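Local coordinates for protein ferredoxin--NADP reductase, apicoplast (Plasmodium falciparum, PDB 3JQQ) that transfers electrons between ferredoxin and NADP(H) through its bound FAD in the apicoplast of the malaria parasite, possibly serving isoprenoid precursor synthesis, at residues G55-Y60 against R98-Y103; F160-D165 against I186-K191; K278-I283 against R310-V315. The protein carries 1 engineered substitution. All coordinates share one frame; numbering follows the deposited sequence.

Contact 1: G55-Y60 against R98-Y103; sequences GIIPYY and RCARLY. With FAD (flavin-adenine dinucleotide), chain I.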
loop_
_atom_site.group_PDB
_atom_site.type_symbol
_atom_site.label_atom_id
_atom_site.label_comp_id
_atom_site.label_asym_id
_atom_site.label_seq_id
_atom_site.Cartn_x
_atom_site.Cartn_y
_atom_site.Cartn_z
ATOM N N GLY B 55 -14.412 3.962 10.177
ATOM C CA GLY B 55 -13.096 4.326 10.659
ATOM C C GLY B 55 -12.931 3.787 12.070
ATOM O O GLY B 55 -13.886 3.746 12.847
ATOM N N ILE B 56 -11.724 3.344 12.391
ATOM C CA ILE B 56 -11.395 2.980 13.756
ATOM C C ILE B 56 -10.344 3.963 14.247
ATOM O O ILE B 56 -9.346 4.196 13.566
ATOM C CB ILE B 56 -10.842 1.545 13.853
ATOM C CG1 ILE B 56 -11.941 0.518 13.551
ATOM C CG2 ILE B 56 -10.255 1.294 15.231
ATOM C CD1 ILE B 56 -11.439 -0.913 13.473
ATOM N N ILE B 57 -10.576 4.556 15.416
ATOM C CA ILE B 57 -9.594 5.456 16.017
ATOM C C ILE B 57 -8.806 4.731 17.100
ATOM O O ILE B 57 -9.314 4.505 18.195
ATOM C CB ILE B 57 -10.252 6.705 16.637
ATOM C CG1 ILE B 57 -11.115 7.429 15.605
ATOM C CG2 ILE B 57 -9.188 7.644 17.201
ATOM C CD1 ILE B 57 -12.054 8.450 16.213
ATOM N N PRO B 58 -7.554 4.369 16.797
ATOM C CA PRO B 58 -6.732 3.623 17.746
ATOM C C PRO B 58 -6.453 4.423 19.016
ATOM O O PRO B 58 -6.185 5.623 18.947
ATOM C CB PRO B 58 -5.424 3.387 16.978
ATOM C CG PRO B 58 -5.720 3.713 15.545
ATOM C CD PRO B 58 -6.817 4.723 15.573
ATOM N N TYR B 59 -6.527 3.751 20.163
ATOM C CA TYR B 59 -6.171 4.338 21.456
ATOM C C TYR B 59 -7.032 5.536 21.883
ATOM O O TYR B 59 -6.624 6.317 22.744
ATOM C CB TYR B 59 -4.683 4.710 21.491
ATOM C CG TYR B 59 -3.753 3.572 21.120
ATOM C CD1 TYR B 59 -3.432 2.576 22.038
ATOM C CD2 TYR B 59 -3.193 3.496 19.849
ATOM C CE1 TYR B 59 -2.583 1.535 21.697
ATOM C CE2 TYR B 59 -2.344 2.462 19.501
ATOM C CZ TYR B 59 -2.041 1.484 20.428
ATOM O OH TYR B 59 -1.196 0.459 20.078
ATOM N N TYR B 60 -8.217 5.676 21.294
ATOM C CA TYR B 60 -9.130 6.752 21.686
ATOM C C TYR B 60 -9.618 6.574 23.121
ATOM O O TYR B 60 -9.855 5.452 23.575
ATOM C CB TYR B 60 -10.334 6.833 20.735
ATOM C CG TYR B 60 -11.270 7.995 21.019
ATOM C CD1 TYR B 60 -11.191 9.173 20.285
ATOM C CD2 TYR B 60 -12.230 7.915 22.022
ATOM C CE1 TYR B 60 -12.041 10.236 20.540
ATOM C CE2 TYR B 60 -13.083 8.973 22.284
ATOM C CZ TYR B 60 -12.983 10.131 21.541
ATOM O OH TYR B 60 -13.829 11.185 21.799
ATOM N N ARG B 98 -5.816 11.808 17.171
ATOM C CA ARG B 98 -7.032 11.225 16.612
ATOM C C ARG B 98 -6.800 10.868 15.150
ATOM O O ARG B 98 -7.143 11.632 14.250
ATOM C CB ARG B 98 -8.232 12.161 16.764
ATOM C CG ARG B 98 -8.850 12.142 18.156
ATOM C CD ARG B 98 -10.294 12.625 18.143
ATOM N NE ARG B 98 -10.434 13.933 17.509
ATOM C CZ ARG B 98 -11.450 14.762 17.727
ATOM N NH1 ARG B 98 -12.416 14.422 18.571
ATOM N NH2 ARG B 98 -11.497 15.934 17.106
ATOM N N CYS B 99 -6.214 9.696 14.930
ATOM C CA CYS B 99 -5.781 9.281 13.603
ATOM C C CYS B 99 -6.498 8.010 13.163
ATOM O O CYS B 99 -6.065 6.897 13.467
ATOM C CB CYS B 99 -4.270 9.075 13.610
ATOM S SG CYS B 99 -3.423 10.450 14.412
ATOM N N ALA B 100 -7.595 8.191 12.437
ATOM C CA ALA B 100 -8.493 7.093 12.096
ATOM C C ALA B 100 -8.083 6.346 10.832
ATOM O O ALA B 100 -7.540 6.931 9.898
ATOM C CB ALA B 100 -9.922 7.606 11.967
ATOM N N ARG B 101 -8.355 5.045 10.817
ATOM C CA ARG B 101 -8.113 4.204 9.645
ATOM C C ARG B 101 -9.414 3.591 9.159
ATOM O O ARG B 101 -10.309 3.299 9.953
ATOM C CB ARG B 101 -7.130 3.081 9.972
ATOM C CG ARG B 101 -5.688 3.414 9.698
ATOM C CD ARG B 101 -5.140 4.371 10.729
ATOM N NE ARG B 101 -3.699 4.524 10.575
ATOM C CZ ARG B 101 -2.997 5.534 11.088
ATOM N NH1 ARG B 101 -3.608 6.486 11.784
ATOM N NH2 ARG B 101 -1.688 5.591 10.896
ATOM N N LEU B 102 -9.506 3.381 7.852
ATOM C CA LEU B 102 -10.711 2.826 7.261
ATOM C C LEU B 102 -10.617 1.314 7.139
ATOM O O LEU B 102 -9.572 0.762 6.778
ATOM C CB LEU B 102 -10.977 3.450 5.889
ATOM C CG LEU B 102 -11.102 4.975 5.851
ATOM C CD1 LEU B 102 -11.111 5.467 4.417
ATOM C CD2 LEU B 102 -12.344 5.452 6.599
ATOM N N TYR B 103 -11.726 0.656 7.447
ATOM C CA TYR B 103 -11.832 -0.784 7.329
ATOM C C TYR B 103 -13.206 -1.130 6.776
ATOM O O TYR B 103 -14.220 -0.584 7.209
ATOM C CB TYR B 103 -11.567 -1.447 8.684
ATOM C CG TYR B 103 -10.175 -1.133 9.172
ATOM C CD1 TYR B 103 -9.944 -0.083 10.046
ATOM C CD2 TYR B 103 -9.084 -1.854 8.712
ATOM C CE1 TYR B 103 -8.666 0.224 10.468
ATOM C CE2 TYR B 103 -7.804 -1.552 9.129
ATOM C CZ TYR B 103 -7.600 -0.515 10.008
ATOM O OH TYR B 103 -6.323 -0.212 10.426
HETATM P PA FAD I . 0.392 2.564 9.554
HETATM O O1A FAD I . -0.537 3.656 9.082
HETATM O O2A FAD I . 0.925 2.868 10.933
HETATM O O5B FAD I . 1.584 2.345 8.488
HETATM C C5B FAD I . 1.303 1.909 7.175
HETATM C C4B FAD I . 2.291 0.830 6.741
HETATM O O4B FAD I . 3.627 1.275 6.907
HETATM C C3B FAD I . 2.141 -0.426 7.581
HETATM O O3B FAD I . 2.357 -1.542 6.751
HETATM C C2B FAD I . 3.265 -0.327 8.591
HETATM O O2B FAD I . 3.758 -1.603 8.928
HETATM C C1B FAD I . 4.317 0.499 7.872
HETATM N N9A FAD I . 5.052 1.391 8.788
HETATM C C8A FAD I . 4.520 2.303 9.662
HETATM N N7A FAD I . 5.538 2.923 10.306
HETATM C C5A FAD I . 6.707 2.424 9.849
HETATM C C6A FAD I . 8.032 2.702 10.164
HETATM N N6A FAD I . 8.326 3.556 11.142
HETATM N N1A FAD I . 9.037 2.013 9.518
HETATM C C2A FAD I . 8.722 1.061 8.571
HETATM N N3A FAD I . 7.405 0.791 8.267
HETATM C C4A FAD I . 6.413 1.463 8.896
HETATM N N1 FAD I . -7.224 -2.631 5.869
HETATM C C2 FAD I . -7.632 -3.834 6.400
HETATM O O2 FAD I . -6.831 -4.506 7.052
HETATM N N3 FAD I . -8.925 -4.280 6.201
HETATM C C4 FAD I . -9.814 -3.524 5.467
HETATM O O4 FAD I . -10.963 -3.923 5.288
HETATM C C4X FAD I . -9.404 -2.311 4.929
HETATM N N5 FAD I . -10.290 -1.552 4.194
HETATM C C5X FAD I . -9.869 -0.350 3.667
HETATM C C6 FAD I . -10.765 0.414 2.925
HETATM C C7 FAD I . -10.360 1.627 2.388
HETATM C C7M FAD I . -11.330 2.450 1.588
HETATM C C8 FAD I . -9.054 2.071 2.598
HETATM C C8M FAD I . -8.591 3.381 2.022
HETATM C C9 FAD I . -8.162 1.305 3.337
HETATM C C9A FAD I . -8.561 0.092 3.875
HETATM N N10 FAD I . -7.667 -0.662 4.619
HETATM C C10 FAD I . -8.100 -1.867 5.134
HETATM C "C1'" FAD I . -6.304 -0.125 5.010
HETATM C "C2'" FAD I . -6.262 0.331 6.475
HETATM O "O2'" FAD I . -7.077 1.468 6.624
HETATM C "C3'" FAD I . -4.879 0.726 7.017
HETATM O "O3'" FAD I . -4.167 1.488 6.066
HETATM C "C4'" FAD I . -4.030 -0.458 7.477
HETATM O "O4'" FAD I . -4.660 -1.067 8.581
HETATM C "C5'" FAD I . -2.647 0.013 7.916
HETATM O "O5'" FAD I . -2.829 0.906 8.990
HETATM P P FAD I . -1.803 0.959 10.230
HETATM O O1P FAD I . -2.118 2.161 11.090
HETATM O O2P FAD I . -1.841 -0.316 11.042
HETATM O O3P FAD I . -0.364 1.143 9.535
HETATM O O HOH W 1 -5.196 7.797 17.063
#

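Contact 2: F160-D165 against I186-K191; sequences FNLPND and ISFLKK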
loop_
_atom_site.group_PDB
_atom_site.type_symbol
_atom_site.label_atom_id
_atom_site.label_comp_id
_atom_site.label_asym_id
_atom_site.label_seq_id
_atom_site.Cartn_x
_atom_site.Cartn_y
_atom_site.Cartn_z
ATOM N N PHE B 160 -19.005 2.539 -2.286
ATOM C CA PHE B 160 -18.756 1.248 -2.913
ATOM C C PHE B 160 -19.946 0.335 -2.632
ATOM O O PHE B 160 -19.814 -0.687 -1.961
ATOM C CB PHE B 160 -17.467 0.655 -2.341
ATOM C CG PHE B 160 -16.853 -0.423 -3.189
ATOM C CD1 PHE B 160 -16.472 -0.169 -4.497
ATOM C CD2 PHE B 160 -16.627 -1.679 -2.668
ATOM C CE1 PHE B 160 -15.898 -1.161 -5.270
ATOM C CE2 PHE B 160 -16.053 -2.673 -3.434
ATOM C CZ PHE B 160 -15.687 -2.420 -4.733
ATOM N N ASN B 161 -21.108 0.715 -3.155
ATOM C CA ASN B 161 -22.370 0.085 -2.775
ATOM C C ASN B 161 -23.093 -0.658 -3.893
ATOM O O ASN B 161 -22.850 -0.420 -5.076
ATOM C CB ASN B 161 -23.312 1.133 -2.181
ATOM C CG ASN B 161 -22.756 1.764 -0.924
ATOM O OD1 ASN B 161 -22.418 1.070 0.036
ATOM N ND2 ASN B 161 -22.667 3.090 -0.917
ATOM N N LEU B 162 -23.998 -1.555 -3.497
ATOM C CA LEU B 162 -24.844 -2.272 -4.445
ATOM C C LEU B 162 -25.870 -1.340 -5.078
ATOM O O LEU B 162 -26.252 -0.331 -4.484
ATOM C CB LEU B 162 -25.581 -3.413 -3.752
ATOM C CG LEU B 162 -24.769 -4.599 -3.233
ATOM C CD1 LEU B 162 -25.693 -5.630 -2.606
ATOM C CD2 LEU B 162 -23.948 -5.223 -4.351
ATOM N N PRO B 163 -26.313 -1.677 -6.299
ATOM C CA PRO B 163 -27.470 -1.034 -6.915
ATOM C C PRO B 163 -28.692 -1.207 -6.017
ATOM O O PRO B 163 -28.894 -2.286 -5.459
ATOM C CB PRO B 163 -27.656 -1.821 -8.214
ATOM C CG PRO B 163 -26.299 -2.356 -8.527
ATOM C CD PRO B 163 -25.661 -2.641 -7.201
ATOM N N ASN B 164 -29.501 -0.159 -5.886
ATOM C CA ASN B 164 -30.585 -0.138 -4.900
ATOM C C ASN B 164 -31.741 -1.118 -5.126
ATOM O O ASN B 164 -32.667 -1.180 -4.319
ATOM C CB ASN B 164 -31.127 1.287 -4.717
ATOM C CG ASN B 164 -31.537 1.935 -6.027
ATOM O OD1 ASN B 164 -30.859 1.794 -7.046
ATOM N ND2 ASN B 164 -32.650 2.662 -6.002
ATOM N N ASP B 165 -31.688 -1.885 -6.211
ATOM C CA ASP B 165 -32.748 -2.846 -6.511
ATOM C C ASP B 165 -32.177 -4.194 -6.943
ATOM O O ASP B 165 -32.843 -4.974 -7.621
ATOM C CB ASP B 165 -33.665 -2.294 -7.605
ATOM C CG ASP B 165 -32.898 -1.867 -8.842
ATOM O OD1 ASP B 165 -31.703 -2.212 -8.950
ATOM O OD2 ASP B 165 -33.490 -1.187 -9.707
ATOM N N ILE B 186 -18.182 -9.945 0.835
ATOM C CA ILE B 186 -18.794 -10.786 1.855
ATOM C C ILE B 186 -20.065 -10.111 2.362
ATOM O O ILE B 186 -21.091 -10.763 2.567
ATOM C CB ILE B 186 -17.834 -11.031 3.037
ATOM C CG1 ILE B 186 -16.561 -11.740 2.555
ATOM C CG2 ILE B 186 -18.522 -11.830 4.134
ATOM C CD1 ILE B 186 -16.819 -12.988 1.734
ATOM N N SER B 187 -19.989 -8.797 2.554
ATOM C CA SER B 187 -21.139 -8.009 2.981
ATOM C C SER B 187 -22.261 -8.119 1.954
ATOM O O SER B 187 -23.415 -8.409 2.293
ATOM C CB SER B 187 -20.735 -6.545 3.165
ATOM O OG SER B 187 -21.848 -5.745 3.525
ATOM N N PHE B 188 -21.915 -7.891 0.691
ATOM C CA PHE B 188 -22.869 -8.041 -0.398
ATOM C C PHE B 188 -23.549 -9.413 -0.378
ATOM O O PHE B 188 -24.776 -9.509 -0.450
ATOM C CB PHE B 188 -22.192 -7.827 -1.754
ATOM C CG PHE B 188 -21.666 -6.434 -1.965
ATOM C CD1 PHE B 188 -20.745 -6.177 -2.967
ATOM C CD2 PHE B 188 -22.084 -5.386 -1.158
ATOM C CE1 PHE B 188 -20.256 -4.900 -3.171
ATOM C CE2 PHE B 188 -21.594 -4.104 -1.354
ATOM C CZ PHE B 188 -20.681 -3.863 -2.364
ATOM N N LEU B 189 -22.744 -10.470 -0.289
ATOM C CA LEU B 189 -23.267 -11.835 -0.355
ATOM C C LEU B 189 -24.209 -12.137 0.801
ATOM O O LEU B 189 -25.214 -12.829 0.632
ATOM C CB LEU B 189 -22.121 -12.856 -0.381
ATOM C CG LEU B 189 -21.238 -12.904 -1.631
ATOM C CD1 LEU B 189 -20.058 -13.840 -1.410
ATOM C CD2 LEU B 189 -22.044 -13.337 -2.849
ATOM N N LYS B 190 -23.876 -11.620 1.979
ATOM C CA LYS B 190 -24.713 -11.823 3.152
ATOM C C LYS B 190 -26.076 -11.162 2.973
ATOM O O LYS B 190 -27.087 -11.690 3.432
ATOM C CB LYS B 190 -24.015 -11.310 4.416
ATOM C CG LYS B 190 -22.885 -12.213 4.895
ATOM C CD LYS B 190 -22.095 -11.568 6.027
ATOM C CE LYS B 190 -21.030 -12.510 6.567
ATOM N NZ LYS B 190 -20.182 -11.843 7.588
ATOM N N LYS B 191 -26.107 -10.016 2.298
ATOM C CA LYS B 191 -27.382 -9.364 2.009
ATOM C C LYS B 191 -28.161 -10.107 0.927
ATOM O O LYS B 191 -29.350 -10.378 1.083
ATOM C CB LYS B 191 -27.190 -7.904 1.593
ATOM C CG LYS B 191 -28.481 -7.247 1.117
ATOM C CD LYS B 191 -28.257 -5.825 0.632
ATOM C CE LYS B 191 -29.503 -5.274 -0.053
ATOM N NZ LYS B 191 -30.686 -5.242 0.856
#

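Contact 3: K278-I283 against R310-V315; sequences KCELYI and RVHVEV. With FAD (flavin-adenine dinucleotide), chain I.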
loop_
_atom_site.group_PDB
_atom_site.type_symbol
_atom_site.label_atom_id
_atom_site.label_comp_id
_atom_site.label_asym_id
_atom_site.label_seq_id
_atom_site.Cartn_x
_atom_site.Cartn_y
_atom_site.Cartn_z
ATOM N N LYS B 278 -24.996 -8.086 -18.503
ATOM C CA LYS B 278 -25.172 -6.764 -17.901
ATOM C C LYS B 278 -24.630 -6.694 -16.473
ATOM O O LYS B 278 -25.228 -6.064 -15.599
ATOM C CB LYS B 278 -26.648 -6.358 -17.934
ATOM C CG LYS B 278 -27.186 -6.134 -19.339
ATOM C CD LYS B 278 -28.705 -6.065 -19.355
ATOM C CE LYS B 278 -29.232 -6.024 -20.783
ATOM N NZ LYS B 278 -30.719 -5.983 -20.832
ATOM N N CYS B 279 -23.487 -7.337 -16.254
ATOM C CA CYS B 279 -22.875 -7.426 -14.928
ATOM C C CYS B 279 -22.420 -6.083 -14.372
ATOM O O CYS B 279 -21.842 -5.265 -15.089
ATOM C CB CYS B 279 -21.676 -8.377 -14.952
ATOM S SG CYS B 279 -22.089 -10.131 -14.931
ATOM N N GLU B 280 -22.682 -5.867 -13.087
ATOM C CA GLU B 280 -22.039 -4.789 -12.351
ATOM C C GLU B 280 -20.638 -5.258 -11.983
ATOM O O GLU B 280 -20.469 -6.326 -11.394
ATOM C CB GLU B 280 -22.828 -4.439 -11.089
ATOM C CG GLU B 280 -24.118 -3.668 -11.347
ATOM C CD GLU B 280 -23.863 -2.237 -11.786
ATOM O OE1 GLU B 280 -22.894 -1.617 -11.282
ATOM O OE2 GLU B 280 -24.629 -1.731 -12.631
ATOM N N LEU B 281 -19.636 -4.465 -12.342
ATOM C CA LEU B 281 -18.246 -4.840 -12.124
ATOM C C LEU B 281 -17.659 -4.099 -10.929
ATOM O O LEU B 281 -17.728 -2.874 -10.851
ATOM C CB LEU B 281 -17.420 -4.560 -13.382
ATOM C CG LEU B 281 -15.921 -4.853 -13.334
ATOM C CD1 LEU B 281 -15.667 -6.316 -13.007
ATOM C CD2 LEU B 281 -15.267 -4.478 -14.656
ATOM N N TYR B 282 -17.084 -4.851 -9.997
ATOM C CA TYR B 282 -16.485 -4.265 -8.803
ATOM C C TYR B 282 -15.017 -4.641 -8.690
ATOM O O TYR B 282 -14.634 -5.777 -8.962
ATOM C CB TYR B 282 -17.225 -4.731 -7.549
ATOM C CG TYR B 282 -18.588 -4.111 -7.375
ATOM C CD1 TYR B 282 -19.663 -4.522 -8.150
ATOM C CD2 TYR B 282 -18.803 -3.118 -6.428
ATOM C CE1 TYR B 282 -20.910 -3.958 -7.993
ATOM C CE2 TYR B 282 -20.048 -2.547 -6.265
ATOM C CZ TYR B 282 -21.098 -2.971 -7.049
ATOM O OH TYR B 282 -22.342 -2.411 -6.891
ATOM N N ILE B 283 -14.199 -3.682 -8.278
ATOM C CA ILE B 283 -12.781 -3.928 -8.065
ATOM C C ILE B 283 -12.348 -3.344 -6.725
ATOM O O ILE B 283 -12.412 -2.132 -6.519
ATOM C CB ILE B 283 -11.931 -3.323 -9.193
ATOM C CG1 ILE B 283 -12.252 -4.014 -10.523
ATOM C CG2 ILE B 283 -10.450 -3.439 -8.862
ATOM C CD1 ILE B 283 -11.738 -3.271 -11.744
ATOM N N ARG B 310 -21.519 1.157 -14.468
ATOM C CA ARG B 310 -21.557 -0.231 -14.029
ATOM C C ARG B 310 -20.259 -0.678 -13.363
ATOM O O ARG B 310 -20.199 -1.750 -12.764
ATOM C CB ARG B 310 -21.872 -1.148 -15.213
ATOM C CG ARG B 310 -23.263 -0.956 -15.801
ATOM C CD ARG B 310 -23.684 -2.173 -16.613
ATOM N NE ARG B 310 -23.160 -2.143 -17.977
ATOM C CZ ARG B 310 -22.809 -3.226 -18.663
ATOM N NH1 ARG B 310 -22.904 -4.428 -18.105
ATOM N NH2 ARG B 310 -22.351 -3.106 -19.903
ATOM N N VAL B 311 -19.221 0.145 -13.472
ATOM C CA VAL B 311 -17.915 -0.196 -12.918
ATOM C C VAL B 311 -17.657 0.528 -11.597
ATOM O O VAL B 311 -17.895 1.730 -11.479
ATOM C CB VAL B 311 -16.780 0.118 -13.914
ATOM C CG1 VAL B 311 -15.424 -0.112 -13.267
ATOM C CG2 VAL B 311 -16.929 -0.728 -15.169
ATOM N N HIS B 312 -17.176 -0.218 -10.606
ATOM C CA HIS B 312 -16.894 0.331 -9.284
ATOM C C HIS B 312 -15.490 -0.051 -8.841
ATOM O O HIS B 312 -15.086 -1.206 -8.971
ATOM C CB HIS B 312 -17.898 -0.192 -8.259
ATOM C CG HIS B 312 -19.327 0.066 -8.620
ATOM N ND1 HIS B 312 -20.046 1.121 -8.101
ATOM C CD2 HIS B 312 -20.175 -0.603 -9.437
ATOM C CE1 HIS B 312 -21.274 1.094 -8.588
ATOM N NE2 HIS B 312 -21.378 0.058 -9.401
ATOM N N VAL B 313 -14.752 0.915 -8.309
ATOM C CA VAL B 313 -13.386 0.663 -7.872
ATOM C C VAL B 313 -13.095 1.299 -6.515
ATOM O O VAL B 313 -13.403 2.467 -6.286
ATOM C CB VAL B 313 -12.359 1.170 -8.908
ATOM C CG1 VAL B 313 -12.472 2.675 -9.073
ATOM C CG2 VAL B 313 -10.944 0.780 -8.496
ATOM N N GLU B 314 -12.507 0.513 -5.618
ATOM C CA GLU B 314 -12.044 1.018 -4.333
ATOM C C GLU B 314 -10.671 0.414 -4.056
ATOM O O GLU B 314 -10.558 -0.768 -3.723
ATOM C CB GLU B 314 -13.029 0.651 -3.220
ATOM C CG GLU B 314 -13.081 1.658 -2.074
ATOM C CD GLU B 314 -13.855 1.141 -0.875
ATOM O OE1 GLU B 314 -13.647 -0.025 -0.497
ATOM O OE2 GLU B 314 -14.668 1.904 -0.311
ATOM N N VAL B 315 -9.627 1.221 -4.207
ATOM C CA VAL B 315 -8.263 0.710 -4.111
ATOM C C VAL B 315 -7.530 1.191 -2.861
ATOM O O VAL B 315 -7.645 2.351 -2.465
ATOM C CB VAL B 315 -7.437 1.065 -5.369
ATOM C CG1 VAL B 315 -8.006 0.362 -6.596
ATOM C CG2 VAL B 315 -7.396 2.573 -5.580
HETATM P PA FAD I . 0.392 2.564 9.554
HETATM O O1A FAD I . -0.537 3.656 9.082
HETATM O O2A FAD I . 0.925 2.868 10.933
HETATM O O5B FAD I . 1.584 2.345 8.488
HETATM C C5B FAD I . 1.303 1.909 7.175
HETATM C C4B FAD I . 2.291 0.830 6.741
HETATM O O4B FAD I . 3.627 1.275 6.907
HETATM C C3B FAD I . 2.141 -0.426 7.581
HETATM O O3B FAD I . 2.357 -1.542 6.751
HETATM C C2B FAD I . 3.265 -0.327 8.591
HETATM O O2B FAD I . 3.758 -1.603 8.928
HETATM C C1B FAD I . 4.317 0.499 7.872
HETATM N N9A FAD I . 5.052 1.391 8.788
HETATM C C8A FAD I . 4.520 2.303 9.662
HETATM N N7A FAD I . 5.538 2.923 10.306
HETATM C C5A FAD I . 6.707 2.424 9.849
HETATM C C6A FAD I . 8.032 2.702 10.164
HETATM N N6A FAD I . 8.326 3.556 11.142
HETATM N N1A FAD I . 9.037 2.013 9.518
HETATM C C2A FAD I . 8.722 1.061 8.571
HETATM N N3A FAD I . 7.405 0.791 8.267
HETATM C C4A FAD I . 6.413 1.463 8.896
HETATM N N1 FAD I . -7.224 -2.631 5.869
HETATM C C2 FAD I . -7.632 -3.834 6.400
HETATM O O2 FAD I . -6.831 -4.506 7.052
HETATM N N3 FAD I . -8.925 -4.280 6.201
HETATM C C4 FAD I . -9.814 -3.524 5.467
HETATM O O4 FAD I . -10.963 -3.923 5.288
HETATM C C4X FAD I . -9.404 -2.311 4.929
HETATM N N5 FAD I . -10.290 -1.552 4.194
HETATM C C5X FAD I . -9.869 -0.350 3.667
HETATM C C6 FAD I . -10.765 0.414 2.925
HETATM C C7 FAD I . -10.360 1.627 2.388
HETATM C C7M FAD I . -11.330 2.450 1.588
HETATM C C8 FAD I . -9.054 2.071 2.598
HETATM C C8M FAD I . -8.591 3.381 2.022
HETATM C C9 FAD I . -8.162 1.305 3.337
HETATM C C9A FAD I . -8.561 0.092 3.875
HETATM N N10 FAD I . -7.667 -0.662 4.619
HETATM C C10 FAD I . -8.100 -1.867 5.134
HETATM C "C1'" FAD I . -6.304 -0.125 5.010
HETATM C "C2'" FAD I . -6.262 0.331 6.475
HETATM O "O2'" FAD I . -7.077 1.468 6.624
HETATM C "C3'" FAD I . -4.879 0.726 7.017
HETATM O "O3'" FAD I . -4.167 1.488 6.066
HETATM C "C4'" FAD I . -4.030 -0.458 7.477
HETATM O "O4'" FAD I . -4.660 -1.067 8.581
HETATM C "C5'" FAD I . -2.647 0.013 7.916
HETATM O "O5'" FAD I . -2.829 0.906 8.990
HETATM P P FAD I . -1.803 0.959 10.230
HETATM O O1P FAD I . -2.118 2.161 11.090
HETATM O O2P FAD I . -1.841 -0.316 11.042
HETATM O O3P FAD I . -0.364 1.143 9.535
#

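Contact 1: G55-Y60 against R98-Y103
Ile-56 and Arg-101 form an antiparallel hydrogen-bonded pair in the antiparallel FAD-binding barrel of ferredoxin-NADP reductase, where the outermost strand, 101-104, pairs with 53-56. Ile-56 N gives its hydrogen to Arg-101 O at 2.8 Å, and Arg-101 N returns the bond to Ile-56 O at 3.0 Å. Next to this pair Gly-55, with no side chain, brings its CA to 3.1 Å from Arg-101 O in a CA-H...O contact. On the face that Ile-56 shares with Arg-101, the branched side chain of Ile-56 crosses the ring of Tyr-103 at about a right angle, with CD1 3.8 Å from Tyr-103 CD1, and it continues onto Ile-118, Ile-151 and Leu-153; a bulky aliphatic group suits this buried place.

Toward Arg-98 the strand pairing gives way to a looser join. Ile-57 CG1 still rests on the small CB of Ala-100, but a water accepts from Cys-99 N and donates to Pro-58 O, bridging the two backbones. Farther out, Arg-98 CD lies at the edge of the Tyr-60 ring, and Cys-99 is joined by a disulfide to Cys-99 of the second subunit.

Strand 101-104 also holds the cofactor. Tyr-103 OH shares a hydrogen bond with FAD O4', and Leu-102 O accepts one from FAD O2'. The chain of Arg-101 bends at chi2 (74°), which turns its guanidinium to the pyrophosphate, a cationic group for an anionic one. NH1 bonds to Cys-99 O from above the carbonyl plane; NE makes a weak bond to FAD O1P, and NH2 a nearly straight bond of 2.9 Å to FAD O1A.

Contact 2: F160-D165 against I186-K191
Leu-162 and Phe-188 carry most of this contact, in which the loop leaving the FAD-binding barrel lies against helix 183-192 of the NADP-binding domain. Both are apolar, as suits a partly buried seam, and the two side chains run antiparallel past one another. Leu-162 sets its branched end over one face of the phenyl ring: CD2 stands 3.5 Å from the ring centroid and only 12° off the normal, a well-centred CH-pi contact. CG of Leu-162 lies closer to the rim, 3.5 Å from Phe-188 CD2. In Phe-188 the bond from CA to CB points toward the loop and CG lies anti to the carbonyl carbon (chi1 -65°), which carries the ring out under Leu-162.

The edge of the same ring meets a different kind of group. Phe-160 O approaches near the ring plane, 3.3 Å from Phe-188 CZ, where the slightly positive rim hydrogens of a phenyl group can face a carbonyl oxygen. One aromatic side chain therefore serves an aliphatic branch with its face and a polar backbone atom with its edge. Tyr-282 of strand 280-285 also meets the rings of Phe-188 and Phe-160 edge-to-face, so the seam is backed by the parallel sheet.

Lys-191 forms the exposed margin. Its methylene CD passes 4.1 Å from Leu-162 CD1, and the long aliphatic stem can pack while the charged end stays at that margin.

Dispersion and ring electrostatics, through the fit of the ring, probably join loop and helix, while polar bonds of the helix, such as Lys-190 NZ to Ser-106 O, lie beside them.

Contact 3: K278-I283 against R310-V315
Two neighbouring strands at one edge of the five-stranded parallel sheet of the NADP-binding domain meet here; the axes of 280-283 and 311-315 approach to 4.6 Å. Four backbone bonds join them; His-312 draws on two, giving its N-H to Leu-281 O at 2.7 Å and accepting from Ile-283 N through its own O. On one face of the sheet His-312 and Tyr-282 form an offset stack, centroids 4.2 Å apart and planes at 9°, a fit for two flat side chains pointing the same way. The partner of the tyrosine hydroxyl is Asn-161 O. Glu-280, bent at chi2 (-71°), curls back so that OE1 accepts from His-312 NE2 at 2.9 Å, in the imidazole plane. On the opposite face the branched Leu-281 and Val-311 lie side by side. Arg-310 bonds chiefly to Phe-274 O and only weakly to Cys-279 O. Glu-314, near the strand's end, belongs to the FAD pocket. Stacked on one side and bonded at its edge, the imidazole is probably held in its rotation, and the nearby carboxylate would probably favour its protonated form.

The contacts run from the FAD-binding barrel into the NADP-binding sheet. Contacts 2 and 3 touch directly: Asn-161 O lies 2.7 Å from Tyr-282 OH, probably a hydrogen bond, and Phe-160 CZ packs 3.6 Å from Tyr-282 CD2, so loop 160-165 is pinned to the strand pair. Contact 1 stands apart, its nearest atoms about 10 Å from contact 2 and about 7 Å from contact 3. FAD bridges contacts 1 and 3: contact 1 holds its pyrophosphate and ribityl chain and also touches the flavin, and contact 3 meets the flavin methyl C7M through Glu-314 CD at 3.8 Å. The side chain of Ile-283 in contact 3 stands about 9 Å from adenosine-2'-5'-diphosphate, near without touching.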